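Local coordinates for protein retinol dehydratase (Spodoptera frugiperda, PDB 1FMJ) that converts retinol to anhydroretinol, a dehydration carried out on a sulfotransferase fold that binds adenosine-3'-5'-diphosphate, at residues 78-92 and 268-282. Sequence-based numbering, arbitrary orientation.
Sequences MTQELVWLIENDLNF and KKLSEEQIQRLCEHL. With HG (mercury (II) ion), chain D; A3P (adenosine-3'-5'-diphosphate), chain G.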
ATOM      1  N   MET A  78       2.540   3.895  -9.115  1.00 18.95           N
ATOM      2  CA  MET A  78       2.250   4.268 -10.497  1.00 19.52           C
ATOM      3  C   MET A  78       1.044   5.179 -10.519  1.00 18.92           C
ATOM      4  O   MET A  78       1.070   6.269 -11.092  1.00 19.65           O
ATOM      5  CB  MET A  78       1.885   3.044 -11.330  1.00 22.52           C
ATOM      6  CG  MET A  78       2.926   1.975 -11.385  1.00 24.60           C
ATOM      7  SD  MET A  78       2.242   0.551 -12.186  1.00 26.73           S
ATOM      8  CE  MET A  78       2.167   1.141 -13.887  1.00 23.49           C
ATOM      9  N   THR A  79      -0.027   4.692  -9.904  1.00 17.52           N
ATOM     10  CA  THR A  79      -1.287   5.413  -9.836  1.00 16.42           C
ATOM     11  C   THR A  79      -1.100   6.788  -9.210  1.00 15.84           C
ATOM     12  O   THR A  79      -1.646   7.776  -9.699  1.00 15.05           O
ATOM     13  CB  THR A  79      -2.323   4.626  -9.011  1.00 16.22           C
ATOM     14  OG1 THR A  79      -2.442   3.302  -9.537  1.00 16.55           O
ATOM     15  CG2 THR A  79      -3.689   5.312  -9.067  1.00 16.51           C
ATOM     16  N   GLN A  80      -0.330   6.857  -8.129  1.00 16.37           N
ATOM     17  CA  GLN A  80      -0.097   8.144  -7.474  1.00 17.31           C
ATOM     18  C   GLN A  80       0.523   9.144  -8.439  1.00 15.66           C
ATOM     19  O   GLN A  80       0.145  10.309  -8.461  1.00 14.93           O
ATOM     20  CB  GLN A  80       0.832   7.990  -6.275  1.00 18.58           C
ATOM     21  CG  GLN A  80       0.170   7.390  -5.064  1.00 20.19           C
ATOM     22  CD  GLN A  80       1.131   7.210  -3.928  1.00 20.64           C
ATOM     23  OE1 GLN A  80       1.602   8.181  -3.343  1.00 20.92           O
ATOM     24  NE2 GLN A  80       1.437   5.961  -3.607  1.00 20.90           N
ATOM     25  N   GLU A  81       1.483   8.682  -9.226  1.00 18.01           N
ATOM     26  CA  GLU A  81       2.167   9.550 -10.174  1.00 17.89           C
ATOM     27  C   GLU A  81       1.226  10.001 -11.271  1.00 18.99           C
ATOM     28  O   GLU A  81       1.172  11.192 -11.598  1.00 18.78           O
ATOM     29  CB  GLU A  81       3.373   8.834 -10.779  1.00 18.21           C
ATOM     30  CG  GLU A  81       4.229   9.716 -11.688  1.00 19.28           C
ATOM     31  CD  GLU A  81       5.039  10.766 -10.938  1.00 20.24           C
ATOM     32  OE1 GLU A  81       5.829  11.476 -11.595  1.00 21.52           O
ATOM     33  OE2 GLU A  81       4.898  10.883  -9.701  1.00 19.14           O
ATOM     34  N   LEU A  82       0.486   9.051 -11.843  1.00 19.77           N
ATOM     35  CA  LEU A  82      -0.465   9.369 -12.900  1.00 20.31           C
ATOM     36  C   LEU A  82      -1.473  10.394 -12.394  1.00 19.34           C
ATOM     37  O   LEU A  82      -1.685  11.437 -13.017  1.00 18.81           O
ATOM     38  CB  LEU A  82      -1.216   8.111 -13.345  1.00 19.83           C
ATOM     39  CG  LEU A  82      -0.412   7.037 -14.071  1.00 22.06           C
ATOM     40  CD1 LEU A  82      -1.300   5.815 -14.331  1.00 22.84           C
ATOM     41  CD2 LEU A  82       0.125   7.604 -15.371  1.00 20.83           C
ATOM     42  N   VAL A  83      -2.088  10.081 -11.255  1.00 18.07           N
ATOM     43  CA  VAL A  83      -3.088  10.945 -10.640  1.00 17.05           C
ATOM     44  C   VAL A  83      -2.561  12.341 -10.311  1.00 17.89           C
ATOM     45  O   VAL A  83      -3.278  13.327 -10.461  1.00 18.38           O
ATOM     46  CB  VAL A  83      -3.642  10.301  -9.336  1.00 17.05           C
ATOM     47  CG1 VAL A  83      -4.485  11.305  -8.561  1.00 16.72           C
ATOM     48  CG2 VAL A  83      -4.478   9.073  -9.672  1.00 16.80           C
ATOM     49  N   TRP A  84      -1.316  12.440  -9.861  1.00 18.88           N
ATOM     50  CA  TRP A  84      -0.782  13.746  -9.512  1.00 20.68           C
ATOM     51  C   TRP A  84      -0.535  14.583 -10.748  1.00 21.32           C
ATOM     52  O   TRP A  84      -0.884  15.755 -10.786  1.00 22.04           O
ATOM     53  CB  TRP A  84       0.525  13.624  -8.724  1.00 20.14           C
ATOM     54  CG  TRP A  84       0.834  14.850  -7.905  1.00 21.19           C
ATOM     55  CD1 TRP A  84       0.407  15.118  -6.632  1.00 20.15           C
ATOM     56  CD2 TRP A  84       1.611  15.983  -8.312  1.00 22.16           C
ATOM     57  NE1 TRP A  84       0.872  16.345  -6.224  1.00 21.66           N
ATOM     58  CE2 TRP A  84       1.615  16.898  -7.232  1.00 21.96           C
ATOM     59  CE3 TRP A  84       2.306  16.315  -9.483  1.00 22.82           C
ATOM     60  CZ2 TRP A  84       2.291  18.124  -7.287  1.00 22.41           C
ATOM     61  CZ3 TRP A  84       2.978  17.540  -9.538  1.00 22.71           C
ATOM     62  CH2 TRP A  84       2.964  18.426  -8.444  1.00 22.73           C
ATOM     63  N   LEU A  85       0.075  13.984 -11.758  1.00 22.15           N
ATOM     64  CA  LEU A  85       0.366  14.714 -12.985  1.00 23.31           C
ATOM     65  C   LEU A  85      -0.907  15.175 -13.678  1.00 24.27           C
ATOM     66  O   LEU A  85      -0.978  16.303 -14.167  1.00 23.63           O
ATOM     67  CB  LEU A  85       1.199  13.845 -13.935  1.00 23.12           C
ATOM     68  CG  LEU A  85       2.663  13.712 -13.507  1.00 23.93           C
ATOM     69  CD1 LEU A  85       3.379  12.629 -14.309  1.00 22.73           C
ATOM     70  CD2 LEU A  85       3.343  15.068 -13.682  1.00 23.58           C
ATOM     71  N   ILE A  86      -1.912  14.303 -13.705  1.00 24.74           N
ATOM     72  CA  ILE A  86      -3.182  14.617 -14.346  1.00 26.39           C
ATOM     73  C   ILE A  86      -3.935  15.736 -13.629  1.00 27.17           C
ATOM     74  O   ILE A  86      -4.557  16.579 -14.271  1.00 28.38           O
ATOM     75  CB  ILE A  86      -4.073  13.362 -14.433  1.00 25.99           C
ATOM     76  CG1 ILE A  86      -3.378  12.314 -15.310  1.00 26.70           C
ATOM     77  CG2 ILE A  86      -5.447  13.731 -14.999  1.00 27.23           C
ATOM     78  CD1 ILE A  86      -4.153  11.021 -15.495  1.00 27.79           C
ATOM     79  N   GLU A  87      -3.881  15.742 -12.300  1.00 28.21           N
ATOM     80  CA  GLU A  87      -4.547  16.778 -11.521  1.00 28.05           C
ATOM     81  C   GLU A  87      -3.736  18.068 -11.571  1.00 28.38           C
ATOM     82  O   GLU A  87      -4.259  19.139 -11.288  1.00 28.81           O
ATOM     83  CB  GLU A  87      -4.710  16.343 -10.055  1.00 28.34           C
ATOM     84  CG  GLU A  87      -5.596  15.128  -9.828  1.00 29.06           C
ATOM     85  CD  GLU A  87      -7.061  15.406 -10.107  1.00 30.32           C
ATOM     86  OE1 GLU A  87      -7.357  16.076 -11.116  1.00 30.26           O
ATOM     87  OE2 GLU A  87      -7.922  14.940  -9.330  1.00 29.99           O
ATOM     88  N   ASN A  88      -2.459  17.972 -11.939  1.00 28.43           N
ATOM     89  CA  ASN A  88      -1.609  19.161 -11.991  1.00 29.55           C
ATOM     90  C   ASN A  88      -1.108  19.611 -13.365  1.00 30.00           C
ATOM     91  O   ASN A  88       0.030  20.062 -13.501  1.00 29.10           O
ATOM     92  CB  ASN A  88      -0.425  18.991 -11.035  1.00 29.24           C
ATOM     93  CG  ASN A  88      -0.804  19.271  -9.588  1.00 31.10           C
ATOM     94  OD1 ASN A  88      -0.998  20.428  -9.199  1.00 32.08           O
ATOM     95  ND2 ASN A  88      -0.926  18.214  -8.787  1.00 28.65           N
ATOM     96  N   ASP A  89      -1.959  19.482 -14.380  1.00 31.44           N
ATOM     97  CA  ASP A  89      -1.619  19.924 -15.733  1.00 32.44           C
ATOM     98  C   ASP A  89      -0.337  19.332 -16.297  1.00 32.82           C
ATOM     99  O   ASP A  89       0.434  20.029 -16.961  1.00 31.99           O
ATOM    100  CB  ASP A  89      -1.501  21.447 -15.756  1.00 34.18           C
ATOM    101  CG  ASP A  89      -2.742  22.131 -15.232  1.00 35.98           C
ATOM    102  OD1 ASP A  89      -3.830  21.885 -15.787  1.00 37.23           O
ATOM    103  OD2 ASP A  89      -2.631  22.916 -14.266  1.00 37.84           O
ATOM    104  N   LEU A  90      -0.113  18.048 -16.044  1.00 32.24           N
ATOM    105  CA  LEU A  90       1.084  17.380 -16.535  1.00 32.61           C
ATOM    106  C   LEU A  90       2.344  18.214 -16.343  1.00 32.38           C
ATOM    107  O   LEU A  90       3.158  18.351 -17.256  1.00 32.99           O
ATOM    108  CB  LEU A  90       0.929  17.013 -18.014  1.00 31.75           C
ATOM    109  CG  LEU A  90      -0.104  15.927 -18.315  1.00 31.59           C
ATOM    110  CD1 LEU A  90      -1.482  16.561 -18.429  1.00 32.83           C
ATOM    111  CD2 LEU A  90       0.256  15.217 -19.605  1.00 32.28           C
ATOM    112  N   ASN A  91       2.492  18.779 -15.148  1.00 32.58           N
ATOM    113  CA  ASN A  91       3.663  19.577 -14.816  1.00 32.47           C
ATOM    114  C   ASN A  91       4.713  18.599 -14.299  1.00 32.79           C
ATOM    115  O   ASN A  91       4.854  18.401 -13.088  1.00 33.26           O
ATOM    116  CB  ASN A  91       3.320  20.596 -13.728  1.00 31.97           C
ATOM    117  CG  ASN A  91       4.460  21.559 -13.446  1.00 30.89           C
ATOM    118  OD1 ASN A  91       5.625  21.173 -13.416  1.00 31.61           O
ATOM    119  ND2 ASN A  91       4.122  22.818 -13.218  1.00 31.75           N
ATOM    120  N   PHE A  92       5.440  17.972 -15.219  1.00 33.06           N
ATOM    121  CA  PHE A  92       6.457  17.002 -14.836  1.00 33.58           C
ATOM    122  C   PHE A  92       7.546  17.647 -13.995  1.00 33.90           C
ATOM    123  O   PHE A  92       8.056  17.038 -13.056  1.00 33.58           O
ATOM    124  CB  PHE A  92       7.082  16.354 -16.074  1.00 33.58           C
ATOM    125  CG  PHE A  92       6.104  15.594 -16.916  1.00 33.35           C
ATOM    126  CD1 PHE A  92       5.164  16.266 -17.688  1.00 33.11           C
ATOM    127  CD2 PHE A  92       6.112  14.202 -16.925  1.00 33.18           C
ATOM    128  CE1 PHE A  92       4.245  15.564 -18.461  1.00 32.94           C
ATOM    129  CE2 PHE A  92       5.198  13.489 -17.693  1.00 32.70           C
ATOM    130  CZ  PHE A  92       4.262  14.172 -18.464  1.00 33.23           C
ATOM    131  N   LYS A 268     -10.701  15.304 -16.334  1.00 34.07           N
ATOM    132  CA  LYS A 268      -9.615  15.972 -17.043  1.00 34.47           C
ATOM    133  C   LYS A 268      -9.444  15.400 -18.451  1.00 34.73           C
ATOM    134  O   LYS A 268      -9.448  14.183 -18.636  1.00 35.22           O
ATOM    135  CB  LYS A 268      -8.304  15.801 -16.267  1.00 34.25           C
ATOM    136  CG  LYS A 268      -8.357  16.272 -14.814  1.00 34.44           C
ATOM    137  CD  LYS A 268      -8.473  17.788 -14.711  1.00 35.36           C
ATOM    138  CE  LYS A 268      -8.441  18.248 -13.263  1.00 34.76           C
ATOM    139  NZ  LYS A 268      -9.516  17.602 -12.450  1.00 36.49           N
ATOM    140  N   LYS A 269      -9.300  16.272 -19.443  1.00 34.49           N
ATOM    141  CA  LYS A 269      -9.119  15.812 -20.813  1.00 35.50           C
ATOM    142  C   LYS A 269      -7.654  15.873 -21.223  1.00 35.35           C
ATOM    143  O   LYS A 269      -6.945  16.834 -20.919  1.00 35.20           O
ATOM    144  CB  LYS A 269      -9.978  16.633 -21.783  1.00 37.54           C
ATOM    145  CG  LYS A 269     -11.456  16.238 -21.783  1.00 38.89           C
ATOM    146  CD  LYS A 269     -11.644  14.782 -22.218  1.00 41.45           C
ATOM    147  CE  LYS A 269     -13.104  14.335 -22.090  1.00 42.26           C
ATOM    148  NZ  LYS A 269     -13.309  12.929 -22.553  1.00 42.85           N
ATOM    149  N   LEU A 270      -7.212  14.828 -21.914  1.00 35.22           N
ATOM    150  CA  LEU A 270      -5.831  14.723 -22.368  1.00 35.15           C
ATOM    151  C   LEU A 270      -5.783  14.440 -23.861  1.00 35.33           C
ATOM    152  O   LEU A 270      -6.630  13.727 -24.388  1.00 35.17           O
ATOM    153  CB  LEU A 270      -5.126  13.582 -21.636  1.00 34.10           C
ATOM    154  CG  LEU A 270      -5.172  13.556 -20.110  1.00 33.17           C
ATOM    155  CD1 LEU A 270      -4.547  12.262 -19.609  1.00 32.95           C
ATOM    156  CD2 LEU A 270      -4.439  14.762 -19.555  1.00 32.62           C
ATOM    157  N   SER A 271      -4.787  14.992 -24.540  1.00 36.42           N
ATOM    158  CA  SER A 271      -4.640  14.745 -25.964  1.00 37.24           C
ATOM    159  C   SER A 271      -3.890  13.425 -26.078  1.00 38.26           C
ATOM    160  O   SER A 271      -3.289  12.960 -25.105  1.00 38.25           O
ATOM    161  CB  SER A 271      -3.832  15.856 -26.630  1.00 36.00           C
ATOM    162  OG  SER A 271      -2.459  15.736 -26.318  1.00 37.20           O
ATOM    163  N   GLU A 272      -3.923  12.817 -27.255  1.00 39.17           N
ATOM    164  CA  GLU A 272      -3.236  11.551 -27.446  1.00 40.91           C
ATOM    165  C   GLU A 272      -1.741  11.705 -27.182  1.00 40.70           C
ATOM    166  O   GLU A 272      -1.079  10.767 -26.737  1.00 41.38           O
ATOM    167  CB  GLU A 272      -3.474  11.027 -28.861  1.00 42.32           C
ATOM    168  CG  GLU A 272      -2.836   9.679 -29.134  1.00 45.40           C
ATOM    169  CD  GLU A 272      -3.219   9.126 -30.491  1.00 47.31           C
ATOM    170  OE1 GLU A 272      -3.037   9.847 -31.497  1.00 48.63           O
ATOM    171  OE2 GLU A 272      -3.698   7.971 -30.554  1.00 48.04           O
ATOM    172  N   GLU A 273      -1.216  12.895 -27.456  1.00 40.13           N
ATOM    173  CA  GLU A 273       0.199  13.165 -27.244  1.00 39.30           C
ATOM    174  C   GLU A 273       0.468  13.215 -25.748  1.00 39.15           C
ATOM    175  O   GLU A 273       1.443  12.640 -25.270  1.00 39.50           O
ATOM    176  CB  GLU A 273       0.587  14.489 -27.892  1.00 39.51           C
ATOM    177  N   GLN A 274      -0.409  13.900 -25.017  1.00 38.38           N
ATOM    178  CA  GLN A 274      -0.275  14.024 -23.572  1.00 37.53           C
ATOM    179  C   GLN A 274      -0.328  12.643 -22.927  1.00 37.04           C
ATOM    180  O   GLN A 274       0.403  12.358 -21.979  1.00 37.44           O
ATOM    181  CB  GLN A 274      -1.390  14.909 -23.010  1.00 36.78           C
ATOM    182  CG  GLN A 274      -1.390  16.320 -23.582  1.00 37.34           C
ATOM    183  CD  GLN A 274      -2.476  17.208 -22.998  1.00 36.70           C
ATOM    184  OE1 GLN A 274      -3.660  16.876 -23.036  1.00 37.50           O
ATOM    185  NE2 GLN A 274      -2.072  18.354 -22.462  1.00 37.25           N
ATOM    186  N   ILE A 275      -1.188  11.783 -23.451  1.00 36.34           N
ATOM    187  CA  ILE A 275      -1.324  10.438 -22.915  1.00 36.35           C
ATOM    188  C   ILE A 275      -0.075   9.604 -23.190  1.00 36.42           C
ATOM    189  O   ILE A 275       0.417   8.902 -22.306  1.00 36.94           O
ATOM    190  CB  ILE A 275      -2.570   9.741 -23.497  1.00 36.53           C
ATOM    191  CG1 ILE A 275      -3.823  10.514 -23.070  1.00 36.08           C
ATOM    192  CG2 ILE A 275      -2.641   8.293 -23.015  1.00 35.84           C
ATOM    193  CD1 ILE A 275      -5.119   9.932 -23.566  1.00 37.53           C
ATOM    194  N   GLN A 276       0.443   9.692 -24.410  1.00 35.98           N
ATOM    195  CA  GLN A 276       1.635   8.943 -24.781  1.00 35.09           C
ATOM    196  C   GLN A 276       2.820   9.423 -23.956  1.00 34.35           C
ATOM    197  O   GLN A 276       3.748   8.663 -23.687  1.00 33.36           O
ATOM    198  CB  GLN A 276       1.925   9.114 -26.272  1.00 34.85           C
ATOM    199  N   ARG A 277       2.783  10.689 -23.550  1.00 33.90           N
ATOM    200  CA  ARG A 277       3.865  11.251 -22.758  1.00 34.12           C
ATOM    201  C   ARG A 277       3.792  10.747 -21.314  1.00 33.57           C
ATOM    202  O   ARG A 277       4.816  10.585 -20.649  1.00 33.63           O
ATOM    203  CB  ARG A 277       3.803  12.775 -22.781  1.00 35.12           C
ATOM    204  CG  ARG A 277       5.041  13.429 -22.201  1.00 38.03           C
ATOM    205  CD  ARG A 277       4.906  14.934 -22.170  1.00 40.14           C
ATOM    206  NE  ARG A 277       6.099  15.572 -21.627  1.00 42.40           N
ATOM    207  CZ  ARG A 277       6.208  16.878 -21.404  1.00 43.46           C
ATOM    208  NH1 ARG A 277       5.192  17.686 -21.677  1.00 44.79           N
ATOM    209  NH2 ARG A 277       7.335  17.375 -20.910  1.00 44.17           N
ATOM    210  N   LEU A 278       2.576  10.510 -20.831  1.00 32.78           N
ATOM    211  CA  LEU A 278       2.387   9.994 -19.480  1.00 32.13           C
ATOM    212  C   LEU A 278       2.812   8.540 -19.480  1.00 31.76           C
ATOM    213  O   LEU A 278       3.460   8.071 -18.549  1.00 31.05           O
ATOM    214  CB  LEU A 278       0.921  10.072 -19.062  1.00 31.86           C
ATOM    215  CG  LEU A 278       0.385  11.402 -18.557  1.00 32.71           C
ATOM    216  CD1 LEU A 278      -1.137  11.328 -18.469  1.00 32.13           C
ATOM    217  CD2 LEU A 278       1.006  11.711 -17.199  1.00 32.71           C
ATOM    218  N   CYS A 279       2.440   7.829 -20.538  1.00 32.14           N
ATOM    219  CA  CYS A 279       2.785   6.424 -20.651  1.00 32.77           C
ATOM    220  C   CYS A 279       4.297   6.240 -20.658  1.00 32.58           C
ATOM    221  O   CYS A 279       4.822   5.403 -19.931  1.00 32.88           O
ATOM    222  CB  CYS A 279       2.181   5.824 -21.921  1.00 33.62           C
ATOM    223  SG  CYS A 279       2.143   4.012 -21.895  1.00 36.44           S
ATOM    224  N   GLU A 280       5.004   7.024 -21.462  1.00 32.85           N
ATOM    225  CA  GLU A 280       6.451   6.886 -21.513  1.00 32.25           C
ATOM    226  C   GLU A 280       7.075   7.268 -20.176  1.00 31.18           C
ATOM    227  O   GLU A 280       8.103   6.712 -19.779  1.00 30.23           O
ATOM    228  CB  GLU A 280       7.039   7.719 -22.661  1.00 34.65           C
ATOM    229  CG  GLU A 280       6.619   9.180 -22.709  1.00 38.04           C
ATOM    230  CD  GLU A 280       6.947   9.831 -24.049  1.00 39.56           C
ATOM    231  OE1 GLU A 280       8.131   9.813 -24.450  1.00 40.61           O
ATOM    232  OE2 GLU A 280       6.021  10.354 -24.704  1.00 39.23           O
ATOM    233  N   HIS A 281       6.436   8.193 -19.467  1.00 29.73           N
ATOM    234  CA  HIS A 281       6.932   8.625 -18.162  1.00 28.54           C
ATOM    235  C   HIS A 281       6.866   7.486 -17.154  1.00 26.88           C
ATOM    236  O   HIS A 281       7.632   7.454 -16.196  1.00 25.61           O
ATOM    237  CB  HIS A 281       6.110   9.805 -17.640  1.00 28.68           C
ATOM    238  CG  HIS A 281       6.519  10.274 -16.277  1.00 29.45           C
ATOM    239  ND1 HIS A 281       7.718  10.908 -16.034  1.00 28.51           N
ATOM    240  CD2 HIS A 281       5.894  10.182 -15.079  1.00 28.87           C
ATOM    241  CE1 HIS A 281       7.815  11.186 -14.747  1.00 28.69           C
ATOM    242  NE2 HIS A 281       6.721  10.756 -14.144  1.00 29.95           N
ATOM    243  N   LEU A 282       5.945   6.552 -17.364  1.00 27.18           N
ATOM    244  CA  LEU A 282       5.803   5.440 -16.440  1.00 26.91           C
ATOM    245  C   LEU A 282       6.525   4.192 -16.903  1.00 27.34           C
ATOM    246  O   LEU A 282       6.281   3.109 -16.374  1.00 27.30           O
ATOM    247  CB  LEU A 282       4.329   5.094 -16.217  1.00 27.48           C
ATOM    248  CG  LEU A 282       3.370   6.091 -15.565  1.00 28.33           C
ATOM    249  CD1 LEU A 282       2.294   5.280 -14.851  1.00 29.09           C
ATOM    250  CD2 LEU A 282       4.078   6.992 -14.569  1.00 28.62           C
TER
HETATM  251 HG    HG D 452       4.113   4.285 -23.439  1.00 83.20          HG
HETATM  252  P1  A3P G 400       6.828  -5.950  -8.185  1.00 19.06           P
HETATM  253  O1P A3P G 400       7.334  -6.215  -6.827  1.00 16.83           O
HETATM  254  O2P A3P G 400       7.910  -5.509  -9.090  1.00 17.81           O
HETATM  255  O3P A3P G 400       6.177  -7.150  -8.734  1.00 18.66           O
HETATM  256  P2  A3P G 400       2.895  -0.422  -4.793  1.00 21.28           P
HETATM  257  O4P A3P G 400       3.271   0.869  -5.391  1.00 20.76           O
HETATM  258  O5P A3P G 400       1.443  -0.471  -4.523  1.00 21.66           O
HETATM  259  O6P A3P G 400       3.678  -0.646  -3.543  1.00 21.62           O
HETATM  260  O5' A3P G 400       3.241  -1.577  -5.813  1.00 19.11           O
HETATM  261  C5' A3P G 400       4.568  -1.812  -6.255  1.00 18.13           C
HETATM  262  C4' A3P G 400       4.588  -2.787  -7.437  1.00 18.27           C
HETATM  263  O4' A3P G 400       4.385  -2.015  -8.655  1.00 18.03           O
HETATM  264  C3' A3P G 400       5.946  -3.469  -7.611  1.00 19.24           C
HETATM  265  O3' A3P G 400       5.726  -4.808  -8.113  1.00 17.53           O
HETATM  266  C2' A3P G 400       6.649  -2.499  -8.538  1.00 19.22           C
HETATM  267  O2' A3P G 400       7.869  -2.914  -9.144  1.00 20.35           O
HETATM  268  C1' A3P G 400       5.521  -2.187  -9.510  1.00 19.09           C
HETATM  269  N9  A3P G 400       5.763  -0.964 -10.286  1.00 18.07           N
HETATM  270  C8  A3P G 400       6.170   0.289  -9.854  1.00 18.71           C
HETATM  271  N7  A3P G 400       6.296   1.183 -10.798  1.00 19.54           N
HETATM  272  C5  A3P G 400       5.950   0.488 -11.949  1.00 19.40           C
HETATM  273  C6  A3P G 400       5.870   0.857 -13.337  1.00 20.30           C
HETATM  274  N6  A3P G 400       6.151   2.084 -13.786  1.00 19.88           N
HETATM  275  N1  A3P G 400       5.475  -0.114 -14.255  1.00 19.18           N
HETATM  276  C2  A3P G 400       5.175  -1.386 -13.836  1.00 20.75           C
HETATM  277  N3  A3P G 400       5.216  -1.855 -12.550  1.00 17.53           N
HETATM  278  C4  A3P G 400       5.614  -0.859 -11.653  1.00 18.88           C
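In the P-loop sulfotransferase fold, residues 78-87 of helix 76-87, which follows strand 66-70 of the parallel sheet, run roughly antiparallel to helix 272-281, at 147° between the axes of these segments, and the contact reaches from the adenine of adenosine-3'-5'-diphosphate to the protein surface. Beside the nucleotide, the Met78 side chain lies against the adenine, CG 3.4 Å from C5, while Leu282 O accepts a hydrogen bond from N6 of the nucleotide at 2.8 Å; the base is thus contacted by a side chain of helix 76-87 and by a backbone carbonyl just past the end of helix 272-281. Farther along, Leu278 fits among Leu85, Ile86 and Leu90. The buried polar link is His281 NE2 to Glu81 OE1, 2.8 Å, nearly in the plane of the imidazole and on the anti side of the carboxylate oxygen. OE2 of Glu81 is held by Arg102 in a salt bridge, which probably favours the charged carboxylate. With CG anti to the backbone N (chi1 178°), the His281 ring reaches across to Glu81 and presents a face to the edge of Phe92 in a T-shaped pair, centroids 5.2 Å apart. A leucine in place of His281 would probably leave Glu81 OE1 without this donor and Phe92 without its aromatic partner. Over one face of Phe92 the Arg277 guanidinium lies nearly flat, planes 20° apart, its extended chain bringing NE to 3.7 Å from Phe92 CE1.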